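Local coordinates for probable TonB-dependent siderophore receptor PirA (Acinetobacter baumannii, PDB 5FR8), which probably binds iron-chelating siderophores at the bacterial outer membrane, perhaps ferric enterobactin among them, and so starts iron uptake into the cell, at residues P103-N108 / L347-F352; M292-Y297 / D317-K322; A298-G303 / K311-Y316; R378-V383 / D404-E409. One frame throughout, in Å; residues are numbered along the deposited sequence.

Contact 1: residues P103-N108 / L347-F352; sequences PINSRN and LETLRF
At the seam between plug and barrel, Pro-103 at the end of a short plug strand, with Asn-105 and Asn-108 of the loop after it, meets Arg-351, Thr-349 and Leu-347, the alternate residues that one barrel strand turns to the interior. The polar link is central. Asn-105 ND2 donates to Thr-349 OG1 at 3.1 Å, with an N-H...O angle of 162° and the acceptor close to the plane of the amide, so the amide is used end-on and not across its face. CG of Asn-105 sits between the backbone N and the carbonyl carbon (chi1 71°), which sends the amide out to meet a threonine approaching from the opposite direction. The same hydroxyl is also hydrogen-bonded to Asp-377 on the next strand, consistent with Thr-349 passing on its own hydrogen while it accepts from the plug.

Further along the strand, Pro-103 lies over one face of the Arg-351 guanidinium, its CG above the centre of the group and 3.6 Å from CZ. A bend at chi3 (-55°) turns the flat group under the ring, while its NH1 is paired with Glu-373; the proline thus covers a guanidinium whose charge is met from the neighbouring strand. At the remaining corner, Leu-347 CD2 fits against Asn-108 of the 3-10 segment and the residue before that segment, 3.9 Å from Asn-108 CB and 3.8 Å from Asn-105 O. Mixed polar and apolar docking of plug loops on inward-facing strand residues is typical of the TonB-dependent receptor fold, in which the plug fills the barrel.

Contact 2: residues M292-Y297 / D317-K322; sequences MYRDSY and DKTHNK
Tyr-293, Asp-317 and Met-292 bury the most surface where strands 292-297 and 317-322 run antiparallel in the barrel wall. Tyr-293 pairs with His-320 through two backbone bonds, Tyr-293 N to His-320 O being 2.8 Å. Its ring leans along the partner strand, with CD1 3.9 Å from His-320 CB and the CB of Lys-322 at the ring edge.

Asp-317 lies on the other face, with its carboxylate shared between two residues of the opposite strand. Ser-296 OG donates to its OD1 at 2.6 Å from above the carboxylate plane. OD2 makes a salt bridge to Arg-294, 2.6 Å from NH2 and 2.8 Å from NH1. One oxygen serves both nitrogens from the guanidinium edge, so each hydrogen bond is bent and weak; the two planes are 68° apart. Gln-315 adds a further donor to OD1.

On the same face Met-292 folds back at chi2 and chi3 and lies beside Asn-321, its CE 3.8 Å from Asn-321 OD1, an oxygen hydrogen-bonded to Arg-323. Trp-126 of the plug engages Arg-294 in a cation-pi contact. With arginine, serine and glutamine around it, the buried carboxylate would probably stay ionised and balance the arginine's charge at the plug-barrel interface.

Contact 3: residues A298-G303 / K311-Y316; sequences ALTHEG and KLVAQY
Thr-300 and Val-313 stand side by side on one face of the paired strands, pointing the same way. Val-313 turns both methyls to its neighbour: CG1 is 3.9 Å from Thr-300 OG1, and CG2 is 4.0 Å from Thr-300 CG2. With that CG2 anti to the backbone N, the threonine methyl also rests 3.4 Å from the carbonyl oxygen of Leu-312. On the same face Ala-298 CB packs on Gln-315 CB at 3.9 Å, and Lys-311 runs out extended alongside Glu-302. The charges of this last pair approach without joining, NZ of Lys-311 lying 4.9 Å from OE1 of Glu-302. On the reverse face are Leu-299 with Ala-314 and His-301 with Leu-312; CD1 of Leu-312 comes obliquely to the imidazole, 4.3 Å from ND1.

Four backbone hydrogen bonds hold these side chains in step, two in the Leu-299/Ala-314 pair and two in the His-301/Leu-312 pair. The strands form the closing end of a beta hairpin of the transmembrane barrel, and the short connection after residue 305 has the form of a periplasmic turn of this family.

Further out, strand 250-264 borders the first segment. Ala-298 and Thr-300 bond through their backbones to Asp-255 and Leu-253, and the NE2 of His-301 to Gln-250. Along the other edge the backbone of Lys-311 bonds to Glu-355 of strand 343-361. The face carrying Ala-298 and Gln-315 looks inward: both touch Lys-102 of the plug, while the Gln-315 amide is hydrogen-bonded to Asp-317. Leu-299 and Leu-312, by contrast, lie on the barrel surface, where they may face lipid.

Contact 4: residues R378-V383 / D404-E409; sequences RFKDNV and DRSKME
Phe-379 and Met-408 form a hydrogen-bonded antiparallel pair where strands 365-380 and 407-422 meet, at 164° over residues 378-380 and 407-409, and a further bond runs from Asp-381 N to Ser-406 O (2.8 Å). On one face the side chains of this pair lie next to each other. Met-408 bends at chi2 and chi3, bringing its CE to 3.7 Å from Phe-379 CD2. Its sulfur is at the edge of the ring, 5.4 Å from the centroid and 85° off the normal, so the Met-aromatic contact is made from the side and not over the face. The same methyl carbon is 4.1 Å from Asp-381 CB. Met-474 of a short helix touches both side chains, and Leu-347 of the preceding strand packs against the phenylalanine.

Here a long loop joins one barrel strand to the next. Loops of that length in TonB-dependent receptors lie on the extracellular side, and the connection leading up to residue 407 fits this pattern. As the chain returns from the loop, an Asx turn leads into the second strand: Asp-404 OD1 accepts from Ser-406 N at 3.0 Å and from Ser-406 OG at 2.8 Å, both donors arriving from the same face of the carboxylate. On the outgoing side, Asp-381 OD2 is tied to Tyr-475 OH.

The opposite face is charged. Lys-380 and Lys-407 extend in the same direction on the surface, with their NZ atoms modelled 3.6 Å apart. Beyond them Arg-378 NE faces Glu-409 OE2 at 4.5 Å, longer than a salt bridge; Glu-409 is paired instead with Arg-411.

Overall arrangement
Contacts 2 and 3 lie along one hairpin, centres about 20 Å apart, and the backbone bond from Tyr-297 N to Tyr-316 O joins them. The next strand belongs to contact 1, whose centre is about 9 Å from that of contact 2; bonds from Leu-347 N to Thr-319 O and from Asp-317 N to Thr-349 O connect these two. Contact 1 in turn meets contact 4 through Arg-378 N and Glu-348 O, their centres about 15 Å apart. The plug segment 103-108 therefore reaches strand 308-323 as well as strand 343-361: Ser-106 bonds to Thr-319 and Pro-103 touches Gln-315. Contacts 3 and 4, about 29 Å between centres, do not touch.

Contact 1: residues P103-N108 / L347-F352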
# COMPACT_ATOMS: atom_id res chain seq x y z
N PRO A 103 1.89 -10.91 -6.19
CA PRO A 103 1.93 -9.44 -6.12
C PRO A 103 0.88 -8.70 -6.92
O PRO A 103 0.60 -9.04 -8.09
CB PRO A 103 3.29 -9.10 -6.71
CG PRO A 103 4.13 -10.29 -6.50
CD PRO A 103 3.20 -11.47 -6.56
N ILE A 104 0.31 -7.68 -6.28
CA ILE A 104 -0.50 -6.68 -7.00
C ILE A 104 0.30 -5.41 -7.21
O ILE A 104 0.99 -5.01 -6.33
CB ILE A 104 -1.73 -6.31 -6.21
CG1 ILE A 104 -2.62 -7.54 -6.09
CG2 ILE A 104 -2.47 -5.17 -6.92
CD1 ILE A 104 -3.87 -7.31 -5.27
N ASN A 105 0.21 -4.79 -8.37
CA ASN A 105 1.01 -3.60 -8.64
C ASN A 105 0.23 -2.58 -9.49
O ASN A 105 0.83 -1.77 -10.23
CB ASN A 105 2.32 -4.01 -9.36
CG ASN A 105 2.11 -4.48 -10.83
OD1 ASN A 105 1.01 -4.82 -11.26
ND2 ASN A 105 3.20 -4.52 -11.59
N SER A 106 -1.09 -2.59 -9.37
CA SER A 106 -1.89 -1.79 -10.25
C SER A 106 -1.63 -0.29 -10.11
O SER A 106 -1.82 0.46 -11.07
CB SER A 106 -3.38 -2.08 -10.03
OG SER A 106 -3.75 -3.30 -10.67
N ARG A 107 -1.19 0.16 -8.95
CA ARG A 107 -1.04 1.61 -8.76
C ARG A 107 0.10 2.19 -9.56
O ARG A 107 0.09 3.38 -9.87
CB ARG A 107 -0.95 2.03 -7.29
CG ARG A 107 0.22 1.47 -6.50
CD ARG A 107 -0.22 1.33 -5.06
NE ARG A 107 0.86 1.13 -4.09
CZ ARG A 107 1.27 -0.05 -3.64
NH1 ARG A 107 0.72 -1.17 -4.09
NH2 ARG A 107 2.23 -0.11 -2.73
N ASN A 108 1.08 1.37 -9.93
CA ASN A 108 2.14 1.85 -10.82
C ASN A 108 1.58 2.44 -12.12
O ASN A 108 2.28 3.19 -12.78
CB ASN A 108 3.14 0.76 -11.11
CG ASN A 108 3.80 0.25 -9.84
OD1 ASN A 108 3.65 -0.92 -9.49
ND2 ASN A 108 4.52 1.11 -9.15
N LEU A 347 -0.93 -1.26 -18.17
CA LEU A 347 0.21 -1.93 -17.53
C LEU A 347 0.05 -3.44 -17.48
O LEU A 347 -0.86 -3.98 -16.84
CB LEU A 347 0.38 -1.46 -16.11
CG LEU A 347 1.54 -2.08 -15.30
CD1 LEU A 347 2.88 -1.89 -15.97
CD2 LEU A 347 1.55 -1.46 -13.92
N GLU A 348 0.95 -4.12 -18.16
CA GLU A 348 0.92 -5.55 -18.23
C GLU A 348 2.12 -6.07 -17.48
O GLU A 348 3.25 -5.56 -17.67
CB GLU A 348 1.02 -6.06 -19.66
CG GLU A 348 -0.14 -5.70 -20.52
CD GLU A 348 0.05 -6.18 -21.96
OE1 GLU A 348 0.13 -7.40 -22.18
OE2 GLU A 348 0.13 -5.31 -22.86
N THR A 349 1.87 -7.08 -16.66
CA THR A 349 2.91 -7.77 -15.97
C THR A 349 2.82 -9.30 -16.24
O THR A 349 1.78 -9.94 -16.08
CB THR A 349 2.80 -7.51 -14.48
OG1 THR A 349 2.92 -6.09 -14.22
CG2 THR A 349 3.87 -8.28 -13.73
N LEU A 350 3.95 -9.86 -16.66
CA LEU A 350 4.08 -11.30 -16.75
C LEU A 350 5.09 -11.71 -15.70
O LEU A 350 6.14 -11.06 -15.57
CB LEU A 350 4.50 -11.71 -18.17
CG LEU A 350 4.72 -13.20 -18.42
CD1 LEU A 350 3.47 -14.03 -18.18
CD2 LEU A 350 5.23 -13.42 -19.84
N ARG A 351 4.79 -12.74 -14.93
CA ARG A 351 5.70 -13.15 -13.87
C ARG A 351 5.79 -14.66 -13.73
O ARG A 351 4.77 -15.36 -13.79
CB ARG A 351 5.28 -12.53 -12.54
CG ARG A 351 6.13 -12.99 -11.35
CD ARG A 351 5.52 -12.56 -10.04
NE ARG A 351 5.32 -11.11 -10.04
CZ ARG A 351 6.14 -10.23 -9.46
NH1 ARG A 351 7.22 -10.65 -8.81
NH2 ARG A 351 5.86 -8.94 -9.54
N PHE A 352 6.99 -15.16 -13.53
CA PHE A 352 7.17 -16.58 -13.34
C PHE A 352 7.93 -16.82 -12.06
O PHE A 352 8.83 -16.06 -11.72
CB PHE A 352 7.97 -17.21 -14.49
CG PHE A 352 7.26 -17.17 -15.82
CD1 PHE A 352 6.08 -17.87 -16.01
CD2 PHE A 352 7.79 -16.44 -16.87
CE1 PHE A 352 5.44 -17.84 -17.24
CE2 PHE A 352 7.16 -16.41 -18.09
CZ PHE A 352 5.98 -17.11 -18.28

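Contact 2: residues M292-Y297 / D317-K322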
# COMPACT_ATOMS: atom_id res chain seq x y z
N MET A 292 -10.38 2.25 -12.73
CA MET A 292 -9.23 1.41 -12.56
C MET A 292 -9.70 0.01 -12.92
O MET A 292 -10.65 -0.48 -12.32
CB MET A 292 -8.78 1.48 -11.07
CG MET A 292 -7.27 1.46 -10.81
SD MET A 292 -6.32 2.80 -11.61
CE MET A 292 -7.48 4.08 -11.23
N TYR A 293 -9.08 -0.62 -13.92
CA TYR A 293 -9.45 -2.00 -14.32
C TYR A 293 -8.31 -2.95 -14.01
O TYR A 293 -7.16 -2.62 -14.25
CB TYR A 293 -9.70 -2.11 -15.80
CG TYR A 293 -10.77 -1.24 -16.33
CD1 TYR A 293 -10.55 0.11 -16.55
CD2 TYR A 293 -12.02 -1.77 -16.67
CE1 TYR A 293 -11.55 0.93 -17.06
CE2 TYR A 293 -13.02 -0.97 -17.17
CZ TYR A 293 -12.78 0.38 -17.36
OH TYR A 293 -13.76 1.18 -17.87
N ARG A 294 -8.62 -4.13 -13.48
CA ARG A 294 -7.58 -5.09 -13.22
C ARG A 294 -8.00 -6.51 -13.58
O ARG A 294 -8.98 -7.02 -13.06
CB ARG A 294 -7.24 -5.05 -11.77
CG ARG A 294 -5.97 -5.77 -11.42
CD ARG A 294 -5.77 -5.84 -9.92
NE ARG A 294 -5.23 -7.14 -9.56
CZ ARG A 294 -3.97 -7.49 -9.75
NH1 ARG A 294 -3.12 -6.62 -10.30
NH2 ARG A 294 -3.58 -8.71 -9.39
N ASP A 295 -7.24 -7.14 -14.45
CA ASP A 295 -7.46 -8.55 -14.80
C ASP A 295 -6.22 -9.38 -14.44
O ASP A 295 -5.11 -8.91 -14.59
CB ASP A 295 -7.75 -8.68 -16.30
CG ASP A 295 -9.12 -8.12 -16.69
OD1 ASP A 295 -9.83 -7.61 -15.82
OD2 ASP A 295 -9.51 -8.18 -17.86
N SER A 296 -6.42 -10.59 -13.96
CA SER A 296 -5.31 -11.38 -13.42
C SER A 296 -5.54 -12.85 -13.66
O SER A 296 -6.62 -13.37 -13.39
CB SER A 296 -5.19 -11.15 -11.90
OG SER A 296 -3.89 -11.43 -11.41
N TYR A 297 -4.51 -13.53 -14.16
CA TYR A 297 -4.56 -14.98 -14.36
C TYR A 297 -3.33 -15.62 -13.71
O TYR A 297 -2.22 -15.17 -13.92
CB TYR A 297 -4.55 -15.34 -15.83
CG TYR A 297 -5.53 -14.56 -16.65
CD1 TYR A 297 -5.41 -13.18 -16.77
CD2 TYR A 297 -6.55 -15.21 -17.35
CE1 TYR A 297 -6.29 -12.46 -17.53
CE2 TYR A 297 -7.45 -14.47 -18.11
CZ TYR A 297 -7.31 -13.10 -18.19
OH TYR A 297 -8.17 -12.32 -18.91
N ASP A 317 -0.86 -10.18 -15.34
CA ASP A 317 -1.74 -9.13 -14.80
C ASP A 317 -1.87 -7.99 -15.79
O ASP A 317 -0.89 -7.55 -16.38
CB ASP A 317 -1.19 -8.57 -13.49
CG ASP A 317 -1.55 -9.43 -12.30
OD1 ASP A 317 -1.67 -10.67 -12.47
OD2 ASP A 317 -1.73 -8.88 -11.20
N LYS A 318 -3.10 -7.53 -15.97
CA LYS A 318 -3.40 -6.45 -16.91
C LYS A 318 -4.19 -5.32 -16.21
O LYS A 318 -5.30 -5.53 -15.71
CB LYS A 318 -4.20 -7.00 -18.10
CG LYS A 318 -4.05 -6.18 -19.37
CD LYS A 318 -4.90 -6.71 -20.51
CE LYS A 318 -4.73 -5.85 -21.75
NZ LYS A 318 -5.51 -6.37 -22.91
N THR A 319 -3.62 -4.13 -16.18
CA THR A 319 -4.24 -3.05 -15.50
C THR A 319 -4.40 -1.89 -16.42
O THR A 319 -3.45 -1.53 -17.11
CB THR A 319 -3.40 -2.59 -14.33
OG1 THR A 319 -3.27 -3.65 -13.39
CG2 THR A 319 -4.04 -1.46 -13.66
N HIS A 320 -5.62 -1.34 -16.47
CA HIS A 320 -5.90 -0.09 -17.19
C HIS A 320 -6.25 1.00 -16.20
O HIS A 320 -6.96 0.75 -15.22
CB HIS A 320 -7.07 -0.24 -18.16
CG HIS A 320 -6.76 -1.08 -19.35
ND1 HIS A 320 -7.06 -2.42 -19.41
CD2 HIS A 320 -6.15 -0.78 -20.52
CE1 HIS A 320 -6.66 -2.91 -20.57
NE2 HIS A 320 -6.11 -1.93 -21.26
N ASN A 321 -5.78 2.20 -16.49
CA ASN A 321 -6.02 3.39 -15.70
C ASN A 321 -6.67 4.42 -16.57
O ASN A 321 -5.99 5.06 -17.36
CB ASN A 321 -4.66 3.91 -15.22
CG ASN A 321 -4.73 5.25 -14.48
OD1 ASN A 321 -5.79 5.74 -14.16
ND2 ASN A 321 -3.59 5.81 -14.21
N LYS A 322 -7.99 4.55 -16.49
CA LYS A 322 -8.71 5.48 -17.37
C LYS A 322 -9.27 6.64 -16.56
O LYS A 322 -10.11 6.45 -15.67
CB LYS A 322 -9.84 4.76 -18.08
CG LYS A 322 -10.76 5.66 -18.91
CD LYS A 322 -12.04 4.94 -19.31
CE LYS A 322 -12.65 5.55 -20.55
NZ LYS A 322 -14.10 5.21 -20.68

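Contact 3: residues A298-G303 / K311-Y316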
# COMPACT_ATOMS: atom_id res chain seq x y z
N ALA A 298 -3.53 -16.67 -12.94
CA ALA A 298 -2.38 -17.39 -12.45
C ALA A 298 -2.60 -18.87 -12.60
O ALA A 298 -3.73 -19.34 -12.54
CB ALA A 298 -2.13 -17.04 -11.03
N LEU A 299 -1.50 -19.58 -12.82
CA LEU A 299 -1.50 -21.02 -12.95
C LEU A 299 -0.39 -21.55 -12.07
O LEU A 299 0.75 -21.07 -12.12
CB LEU A 299 -1.23 -21.39 -14.40
CG LEU A 299 -1.57 -22.80 -14.90
CD1 LEU A 299 -3.05 -23.11 -14.77
CD2 LEU A 299 -1.16 -22.89 -16.34
N THR A 300 -0.70 -22.51 -11.22
CA THR A 300 0.26 -22.98 -10.24
C THR A 300 0.33 -24.49 -10.23
O THR A 300 -0.69 -25.15 -10.31
CB THR A 300 -0.13 -22.51 -8.84
OG1 THR A 300 -0.26 -21.08 -8.86
CG2 THR A 300 0.94 -22.91 -7.85
N HIS A 301 1.54 -25.03 -10.14
CA HIS A 301 1.75 -26.48 -9.95
C HIS A 301 2.57 -26.73 -8.68
O HIS A 301 3.61 -26.12 -8.46
CB HIS A 301 2.43 -27.08 -11.19
CG HIS A 301 2.71 -28.55 -11.09
ND1 HIS A 301 3.75 -29.07 -10.35
CD2 HIS A 301 2.10 -29.62 -11.67
CE1 HIS A 301 3.76 -30.39 -10.47
NE2 HIS A 301 2.77 -30.75 -11.26
N GLU A 302 2.08 -27.64 -7.86
CA GLU A 302 2.74 -27.97 -6.63
C GLU A 302 2.98 -29.46 -6.50
O GLU A 302 2.04 -30.25 -6.41
CB GLU A 302 1.97 -27.45 -5.41
CG GLU A 302 0.50 -27.13 -5.62
CD GLU A 302 -0.02 -26.19 -4.54
OE1 GLU A 302 0.44 -25.03 -4.48
OE2 GLU A 302 -0.89 -26.61 -3.74
N GLY A 303 4.26 -29.83 -6.49
CA GLY A 303 4.65 -31.22 -6.36
C GLY A 303 4.92 -31.61 -4.92
O GLY A 303 5.49 -30.84 -4.13
N LYS A 311 7.22 -25.85 -6.31
CA LYS A 311 6.13 -24.97 -6.67
C LYS A 311 6.53 -24.15 -7.87
O LYS A 311 7.55 -23.44 -7.82
CB LYS A 311 5.80 -24.08 -5.48
CG LYS A 311 4.49 -23.34 -5.59
CD LYS A 311 4.21 -22.56 -4.34
CE LYS A 311 2.90 -21.81 -4.40
NZ LYS A 311 2.77 -20.89 -3.22
N LEU A 312 5.78 -24.28 -8.96
CA LEU A 312 5.91 -23.37 -10.10
C LEU A 312 4.70 -22.46 -10.22
O LEU A 312 3.58 -22.88 -9.96
CB LEU A 312 6.11 -24.12 -11.41
CG LEU A 312 7.38 -24.97 -11.42
CD1 LEU A 312 7.06 -26.42 -11.07
CD2 LEU A 312 8.04 -24.94 -12.79
N VAL A 313 4.92 -21.21 -10.61
CA VAL A 313 3.82 -20.28 -10.81
C VAL A 313 4.01 -19.48 -12.10
O VAL A 313 5.08 -18.93 -12.35
CB VAL A 313 3.71 -19.27 -9.66
CG1 VAL A 313 2.46 -18.42 -9.79
CG2 VAL A 313 3.69 -20.00 -8.33
N ALA A 314 2.96 -19.42 -12.91
CA ALA A 314 2.90 -18.40 -13.93
C ALA A 314 1.76 -17.45 -13.57
O ALA A 314 0.67 -17.91 -13.20
CB ALA A 314 2.69 -19.02 -15.31
N GLN A 315 2.01 -16.14 -13.65
CA GLN A 315 0.92 -15.16 -13.57
C GLN A 315 1.07 -14.00 -14.57
O GLN A 315 2.18 -13.56 -14.88
CB GLN A 315 0.70 -14.66 -12.14
CG GLN A 315 1.63 -13.56 -11.67
CD GLN A 315 1.15 -12.89 -10.40
OE1 GLN A 315 1.82 -12.93 -9.35
NE2 GLN A 315 0.00 -12.21 -10.48
N TYR A 316 -0.08 -13.53 -15.05
CA TYR A 316 -0.20 -12.43 -16.01
C TYR A 316 -1.24 -11.44 -15.45
O TYR A 316 -2.36 -11.83 -15.10
CB TYR A 316 -0.60 -12.98 -17.39
CG TYR A 316 -0.93 -11.93 -18.43
CD1 TYR A 316 0.05 -11.08 -18.92
CD2 TYR A 316 -2.23 -11.79 -18.92
CE1 TYR A 316 -0.25 -10.11 -19.86
CE2 TYR A 316 -2.53 -10.83 -19.86
CZ TYR A 316 -1.54 -9.99 -20.32
OH TYR A 316 -1.85 -9.01 -21.25

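Contact 4: residues R378-V383 / D404-E409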
# COMPACT_ATOMS: atom_id res chain seq x y z
N ARG A 378 5.30 -4.32 -19.02
CA ARG A 378 5.15 -3.37 -20.15
C ARG A 378 4.11 -2.31 -19.84
O ARG A 378 3.02 -2.59 -19.36
CB ARG A 378 4.79 -4.08 -21.44
CG ARG A 378 5.77 -5.18 -21.80
CD ARG A 378 6.20 -5.05 -23.24
NE ARG A 378 6.38 -6.36 -23.84
CZ ARG A 378 5.37 -7.15 -24.18
NH1 ARG A 378 4.11 -6.77 -23.97
NH2 ARG A 378 5.61 -8.33 -24.73
N PHE A 379 4.45 -1.06 -20.13
CA PHE A 379 3.61 0.06 -19.76
C PHE A 379 3.45 1.01 -20.93
O PHE A 379 4.42 1.42 -21.53
CB PHE A 379 4.27 0.79 -18.59
CG PHE A 379 3.41 1.83 -17.93
CD1 PHE A 379 2.11 1.53 -17.52
CD2 PHE A 379 3.92 3.09 -17.65
CE1 PHE A 379 1.34 2.48 -16.87
CE2 PHE A 379 3.14 4.05 -17.02
CZ PHE A 379 1.84 3.74 -16.64
N LYS A 380 2.21 1.33 -21.28
CA LYS A 380 1.90 2.41 -22.23
C LYS A 380 1.31 3.58 -21.43
O LYS A 380 0.34 3.38 -20.65
CB LYS A 380 0.95 1.91 -23.35
CG LYS A 380 0.93 2.74 -24.64
CD LYS A 380 -0.23 2.44 -25.61
CE LYS A 380 0.09 2.76 -27.10
NZ LYS A 380 -0.64 1.88 -28.10
N ASP A 381 1.91 4.77 -21.57
CA ASP A 381 1.38 6.04 -21.02
C ASP A 381 1.72 7.20 -21.95
O ASP A 381 2.87 7.63 -22.03
CB ASP A 381 1.92 6.32 -19.62
CG ASP A 381 1.34 7.60 -18.97
OD1 ASP A 381 0.89 8.51 -19.72
OD2 ASP A 381 1.35 7.69 -17.71
N ASN A 382 0.71 7.69 -22.68
CA ASN A 382 0.94 8.72 -23.68
C ASN A 382 0.52 10.11 -23.26
O ASN A 382 0.72 11.07 -23.99
CB ASN A 382 0.27 8.35 -25.00
CG ASN A 382 0.98 8.97 -26.18
OD1 ASN A 382 2.15 8.67 -26.42
ND2 ASN A 382 0.31 9.87 -26.89
N VAL A 383 -0.05 10.24 -22.07
CA VAL A 383 -0.48 11.54 -21.58
C VAL A 383 0.56 12.17 -20.60
O VAL A 383 0.73 13.40 -20.58
CB VAL A 383 -1.90 11.43 -20.99
CG1 VAL A 383 -1.88 10.65 -19.68
CG2 VAL A 383 -2.53 12.81 -20.83
N ASP A 404 10.28 6.75 -28.89
CA ASP A 404 8.93 6.61 -28.38
C ASP A 404 8.98 6.79 -26.89
O ASP A 404 9.51 5.94 -26.19
CB ASP A 404 8.34 5.26 -28.73
CG ASP A 404 6.82 5.21 -28.56
OD1 ASP A 404 6.27 6.15 -27.94
OD2 ASP A 404 6.17 4.24 -29.04
N ARG A 405 8.46 7.91 -26.40
CA ARG A 405 8.42 8.20 -24.96
C ARG A 405 7.24 7.55 -24.26
O ARG A 405 7.06 7.77 -23.07
CB ARG A 405 8.33 9.71 -24.70
CG ARG A 405 9.53 10.53 -25.17
CD ARG A 405 9.23 12.02 -25.26
NE ARG A 405 8.58 12.57 -24.06
CZ ARG A 405 8.54 13.86 -23.76
NH1 ARG A 405 9.12 14.75 -24.56
NH2 ARG A 405 7.92 14.29 -22.67
N SER A 406 6.42 6.79 -24.97
CA SER A 406 5.12 6.38 -24.44
C SER A 406 5.13 4.97 -23.88
O SER A 406 4.16 4.54 -23.29
CB SER A 406 4.04 6.50 -25.53
OG SER A 406 4.08 5.39 -26.43
N LYS A 407 6.22 4.25 -24.11
CA LYS A 407 6.29 2.81 -23.80
C LYS A 407 7.50 2.51 -22.98
O LYS A 407 8.61 2.84 -23.38
CB LYS A 407 6.30 1.96 -25.08
CG LYS A 407 5.11 2.26 -25.98
CD LYS A 407 4.61 1.10 -26.82
CE LYS A 407 3.18 1.40 -27.27
NZ LYS A 407 2.82 0.85 -28.62
N MET A 408 7.28 1.88 -21.84
CA MET A 408 8.35 1.59 -20.89
C MET A 408 8.41 0.09 -20.58
O MET A 408 7.35 -0.54 -20.42
CB MET A 408 8.10 2.41 -19.63
CG MET A 408 8.33 3.90 -19.84
SD MET A 408 7.29 4.98 -18.83
CE MET A 408 5.89 5.27 -19.90
N GLU A 409 9.63 -0.45 -20.51
CA GLU A 409 9.88 -1.88 -20.19
C GLU A 409 10.62 -2.00 -18.88
O GLU A 409 11.48 -1.16 -18.58
CB GLU A 409 10.78 -2.58 -21.26
CG GLU A 409 10.07 -2.96 -22.54
CD GLU A 409 10.46 -4.33 -23.08
OE1 GLU A 409 10.74 -5.24 -22.26
OE2 GLU A 409 10.47 -4.53 -24.32